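Local coordinates for protein GphF Dehydratase 1 (Archangium violaceum, PDB 6MBF) that probably dehydrates a polyketide intermediate and shifts its double bond, as a dehydratase domain of the gephyronic acid polyketide synthase, at residues F224-C229 against L280-A285; R247-R252 against T259-L264. All coordinates share one frame; numbering follows the deposited sequence.

Interaction 1 of 2, residues F224-C229 against L280-A285; sequences FVPLGC and LQLKRA
Leu280 reaches across to Pro226 with its CD1 methyl, which lies 3.8 Å from Pro226 CB; with CG anti to its own backbone N (chi1 174°), the leucine brings this branch toward the neighbouring strand, against Pro226 CB and Gly228 O. At Gln281 the antiparallel pairing changes register. Its carbonyl O takes Leu227 N at 2.8 Å, almost straight along the C=O axis, together with a weak bond from Gly228 N at 3.4 Å, while Gln281 N gives a nearly linear bond to Gly228 O (175°). Two residues thus face one, a classic beta bulge. Leu282 lays CD2 against the proline ring, 3.6 Å from Pro226 CA, on the side where helix 200-214 packs through Phe211 and Ile214. Lys283 exchanges backbone bonds with Val225 in both directions, and its extended chain passes Leu227, whose CD1 rests 3.7 Å from Lys283 CB. Arg284 lies over one face of the Phe224 ring. Its CG stands 3.7 Å from the ring centroid in a CH-pi contact, and further out Phe224 CE2 sits over the centre of the guanidinium face, the two planes 43° apart. The guanidinium is also tied down by a salt bridge to Glu218 and by the carbonyls of Asn257, Glu222 and Ser219. Replacing Arg284 by alanine takes the cover off one face of the Phe224 ring and is likely to leave Glu218 without its positive mate. At the Phe224 end of the paired strands the guanidinium is held both by the ring face and by polar partners, which probably limits its rotation.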
# COMPACT_ATOMS: atom_id res chain seq x y z
N PHE A 224 11.49 3.16 -8.16
CA PHE A 224 10.18 2.70 -8.59
C PHE A 224 9.12 3.05 -7.56
O PHE A 224 9.33 2.93 -6.35
CB PHE A 224 10.20 1.19 -8.83
CG PHE A 224 11.02 0.79 -10.02
CD1 PHE A 224 10.46 0.81 -11.30
CD2 PHE A 224 12.34 0.41 -9.88
CE1 PHE A 224 11.22 0.46 -12.41
CE2 PHE A 224 13.10 0.06 -10.99
CZ PHE A 224 12.54 0.08 -12.25
N VAL A 225 7.96 3.48 -8.06
CA VAL A 225 6.81 3.87 -7.25
C VAL A 225 5.58 3.13 -7.76
O VAL A 225 5.39 3.02 -8.98
CB VAL A 225 6.61 5.40 -7.31
CG1 VAL A 225 5.30 5.79 -6.67
CG2 VAL A 225 7.77 6.10 -6.63
N PRO A 226 4.73 2.59 -6.88
CA PRO A 226 3.48 1.98 -7.36
C PRO A 226 2.57 3.04 -7.97
O PRO A 226 2.26 4.05 -7.33
CB PRO A 226 2.86 1.38 -6.09
CG PRO A 226 3.98 1.31 -5.10
CD PRO A 226 4.92 2.42 -5.43
N LEU A 227 2.19 2.83 -9.23
CA LEU A 227 1.27 3.72 -9.92
C LEU A 227 -0.09 3.09 -10.17
O LEU A 227 -1.04 3.82 -10.48
CB LEU A 227 1.85 4.18 -11.26
CG LEU A 227 2.95 5.24 -11.19
CD1 LEU A 227 3.09 5.96 -12.52
CD2 LEU A 227 2.68 6.23 -10.05
N GLY A 228 -0.20 1.78 -10.06
CA GLY A 228 -1.48 1.15 -10.32
C GLY A 228 -1.49 -0.24 -9.74
O GLY A 228 -0.46 -0.79 -9.35
N CYS A 229 -2.69 -0.80 -9.69
CA CYS A 229 -2.89 -2.16 -9.18
C CYS A 229 -4.18 -2.67 -9.80
O CYS A 229 -5.23 -2.02 -9.65
CB CYS A 229 -2.97 -2.12 -7.66
SG CYS A 229 -3.16 -3.68 -6.86
N LEU A 280 0.51 -5.33 -9.68
CA LEU A 280 1.08 -4.11 -9.14
C LEU A 280 1.98 -3.49 -10.20
O LEU A 280 2.90 -4.13 -10.70
CB LEU A 280 1.87 -4.44 -7.87
CG LEU A 280 2.65 -3.27 -7.26
CD1 LEU A 280 1.71 -2.21 -6.74
CD2 LEU A 280 3.59 -3.76 -6.16
N GLN A 281 1.69 -2.25 -10.58
CA GLN A 281 2.40 -1.57 -11.65
C GLN A 281 3.34 -0.54 -11.03
O GLN A 281 2.90 0.33 -10.28
CB GLN A 281 1.41 -0.94 -12.63
CG GLN A 281 0.65 -1.99 -13.44
CD GLN A 281 -0.80 -1.64 -13.70
OE1 GLN A 281 -1.71 -2.19 -13.07
NE2 GLN A 281 -1.03 -0.74 -14.65
N LEU A 282 4.64 -0.67 -11.33
CA LEU A 282 5.66 0.20 -10.77
C LEU A 282 6.28 1.05 -11.87
O LEU A 282 6.52 0.56 -12.97
CB LEU A 282 6.76 -0.61 -10.09
CG LEU A 282 6.35 -1.60 -9.00
CD1 LEU A 282 7.60 -2.35 -8.50
CD2 LEU A 282 5.67 -0.85 -7.87
N LYS A 283 6.56 2.32 -11.56
CA LYS A 283 7.22 3.19 -12.52
C LYS A 283 8.23 4.06 -11.80
O LYS A 283 7.99 4.50 -10.67
CB LYS A 283 6.20 4.07 -13.27
CG LYS A 283 6.80 4.87 -14.40
CD LYS A 283 5.75 5.62 -15.19
CE LYS A 283 6.37 6.35 -16.37
NZ LYS A 283 5.33 7.03 -17.20
N ARG A 284 9.38 4.29 -12.44
CA ARG A 284 10.41 5.13 -11.83
C ARG A 284 9.90 6.56 -11.68
O ARG A 284 9.27 7.12 -12.58
CB ARG A 284 11.68 5.11 -12.67
CG ARG A 284 12.44 3.79 -12.63
CD ARG A 284 13.77 3.93 -13.35
NE ARG A 284 14.60 2.74 -13.22
CZ ARG A 284 15.38 2.49 -12.17
NH1 ARG A 284 15.42 3.35 -11.16
NH2 ARG A 284 16.11 1.38 -12.15
N ALA A 285 10.17 7.14 -10.52
CA ALA A 285 9.79 8.53 -10.27
C ALA A 285 10.67 9.47 -11.08
O ALA A 285 11.88 9.27 -11.19
CB ALA A 285 9.91 8.85 -8.78

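Interaction 2 of 2, residues R247-R252 against T259-L264; sequences RLHPPR and THTADL
His249 and Asp263 make the side-chain hydrogen bond of this contact: NE2 of His249 donates to Asp263 OD2 at 2.9 Å, with the oxygen close to the imidazole plane but the donor 43° above the carboxylate plane. The histidine's CG stands anti to its carbonyl carbon (chi1 -69°), which sets the ring beside the partner strand, one face to Thr261 and its NE2 edge to Asp263. Asp263 OD1 accepts from Ala279 N, and a water joins OD2 to Arg247 NH1, whose guanidinium also forms a salt bridge with Glu178; His249 NE2, Ala279 N and the water together satisfy both carboxylate oxygens. Backbone bonds pair Arg247 with Asp263 in both directions, and His249 N adds a nearly straight bond to Thr261 O at 2.8 Å. Beyond it the chains separate, and water takes over: one molecule links His249 O, Thr261 N and His260 ND1, another bridges Arg252 N and Thr259 O. Apolar contact accompanies both histidines. Thr261 CG2 sits over one face of the His249 ring, 3.6 Å from its centroid, a CH-pi contact. Leu248 CD2 rests 3.9 Å from His260 CB, and Pro251 CB approaches His260 CE1 at 3.7 Å. Helix 200-214 packs against Leu248 and His260, while His260 NE2 bonds Glu218. Together these features describe the loop end of an antiparallel beta hairpin, strands 241-248 and 259-267, in a hotdog-fold dehydratase domain whose sheet packs against a helix.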
# COMPACT_ATOMS: atom_id res chain seq x y z
N ARG A 247 6.01 -12.51 -7.80
CA ARG A 247 6.51 -12.85 -9.13
C ARG A 247 6.57 -11.60 -9.98
O ARG A 247 5.54 -10.97 -10.25
CB ARG A 247 5.64 -13.93 -9.80
CG ARG A 247 6.08 -14.24 -11.24
CD ARG A 247 5.23 -15.34 -11.91
NE ARG A 247 5.34 -16.62 -11.22
CZ ARG A 247 4.32 -17.31 -10.72
NH1 ARG A 247 3.07 -16.84 -10.81
NH2 ARG A 247 4.54 -18.48 -10.12
N LEU A 248 7.77 -11.24 -10.42
CA LEU A 248 7.94 -10.13 -11.35
C LEU A 248 7.64 -10.60 -12.77
O LEU A 248 8.05 -11.70 -13.17
CB LEU A 248 9.36 -9.59 -11.26
CG LEU A 248 9.57 -8.51 -10.19
CD1 LEU A 248 11.03 -8.46 -9.76
CD2 LEU A 248 9.12 -7.15 -10.71
N HIS A 249 6.92 -9.77 -13.52
CA HIS A 249 6.69 -10.04 -14.93
C HIS A 249 8.00 -9.86 -15.70
O HIS A 249 8.92 -9.19 -15.22
CB HIS A 249 5.61 -9.10 -15.47
CG HIS A 249 4.25 -9.38 -14.93
ND1 HIS A 249 3.10 -8.93 -15.55
CD2 HIS A 249 3.84 -10.07 -13.84
CE1 HIS A 249 2.04 -9.32 -14.86
NE2 HIS A 249 2.46 -10.02 -13.82
N PRO A 250 8.11 -10.46 -16.88
CA PRO A 250 9.34 -10.30 -17.68
C PRO A 250 9.60 -8.84 -17.99
O PRO A 250 8.71 -8.14 -18.50
CB PRO A 250 9.05 -11.11 -18.95
CG PRO A 250 7.59 -11.38 -18.95
CD PRO A 250 7.17 -11.39 -17.51
N PRO A 251 10.79 -8.34 -17.68
CA PRO A 251 11.10 -6.93 -17.94
C PRO A 251 11.41 -6.71 -19.41
O PRO A 251 11.77 -7.62 -20.15
CB PRO A 251 12.33 -6.67 -17.07
CG PRO A 251 12.66 -7.97 -16.39
CD PRO A 251 11.93 -9.06 -17.10
N ARG A 252 11.26 -5.45 -19.83
CA ARG A 252 11.56 -5.14 -21.23
C ARG A 252 13.05 -5.06 -21.48
O ARG A 252 13.50 -5.31 -22.60
CB ARG A 252 10.85 -3.84 -21.64
CG ARG A 252 11.20 -2.62 -20.81
CD ARG A 252 12.38 -1.84 -21.39
NE ARG A 252 12.82 -0.75 -20.53
CZ ARG A 252 12.45 0.52 -20.67
NH1 ARG A 252 11.63 0.87 -21.65
NH2 ARG A 252 12.91 1.44 -19.83
N THR A 259 9.61 0.69 -16.00
CA THR A 259 8.46 0.09 -15.35
C THR A 259 8.72 -1.38 -15.04
O THR A 259 9.53 -2.04 -15.68
CB THR A 259 7.19 0.18 -16.21
OG1 THR A 259 7.40 -0.51 -17.45
CG2 THR A 259 6.82 1.63 -16.49
N HIS A 260 8.00 -1.86 -14.02
CA HIS A 260 7.91 -3.28 -13.70
C HIS A 260 6.47 -3.59 -13.31
O HIS A 260 5.71 -2.69 -12.94
CB HIS A 260 8.84 -3.70 -12.56
CG HIS A 260 10.27 -3.87 -12.97
ND1 HIS A 260 10.72 -5.00 -13.62
CD2 HIS A 260 11.35 -3.07 -12.81
CE1 HIS A 260 12.02 -4.88 -13.85
NE2 HIS A 260 12.42 -3.72 -13.37
N THR A 261 6.12 -4.86 -13.38
CA THR A 261 4.83 -5.35 -12.91
C THR A 261 5.07 -6.59 -12.06
O THR A 261 5.98 -7.38 -12.35
CB THR A 261 3.89 -5.67 -14.09
OG1 THR A 261 3.74 -4.51 -14.92
CG2 THR A 261 2.50 -6.10 -13.60
N ALA A 262 4.28 -6.76 -11.00
CA ALA A 262 4.44 -7.91 -10.12
C ALA A 262 3.09 -8.37 -9.60
O ALA A 262 2.15 -7.57 -9.45
CB ALA A 262 5.37 -7.58 -8.94
N ASP A 263 3.00 -9.67 -9.33
CA ASP A 263 1.89 -10.28 -8.62
C ASP A 263 2.39 -10.77 -7.26
O ASP A 263 3.55 -11.17 -7.12
CB ASP A 263 1.30 -11.46 -9.41
CG ASP A 263 0.96 -11.08 -10.83
OD1 ASP A 263 0.28 -10.06 -11.02
OD2 ASP A 263 1.38 -11.81 -11.75
N LEU A 264 1.52 -10.74 -6.26
CA LEU A 264 1.92 -11.15 -4.92
C LEU A 264 0.80 -11.93 -4.26
O LEU A 264 -0.38 -11.71 -4.53
CB LEU A 264 2.28 -9.95 -4.02
CG LEU A 264 3.41 -9.02 -4.47
CD1 LEU A 264 2.88 -7.91 -5.35
CD2 LEU A 264 4.08 -8.43 -3.23
O HOH W 1 1.94 -14.40 -11.39
O HOH W 2 8.42 -6.54 -14.51
O HOH W 3 9.72 -3.68 -17.90

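Overall arrangement
Strands 273-284 and 259-267 are neighbours, so the two interactions form a continuous antiparallel run: Leu280 N lies 2.8 Å from Ala262 O, and Leu282 N is equally close to His260 O, both probable hydrogen bonds. Both contacts are partly buried, with leucines of each under helix 200-214, but their centres lie about 11 Å (interaction 1) and 17 Å (interaction 2) from the chain centre, and interaction 2 runs out to exposed loop residues. Interaction 1 joins segments 51 residues apart by backbone bonds, apolar packing and a guanidinium on a ring; the more peripheral hairpin end relies more on water and a histidine-carboxylate pair. Phe224 and His260 meet edge-to-face between them, and Glu218 bonds both Arg284 and His260.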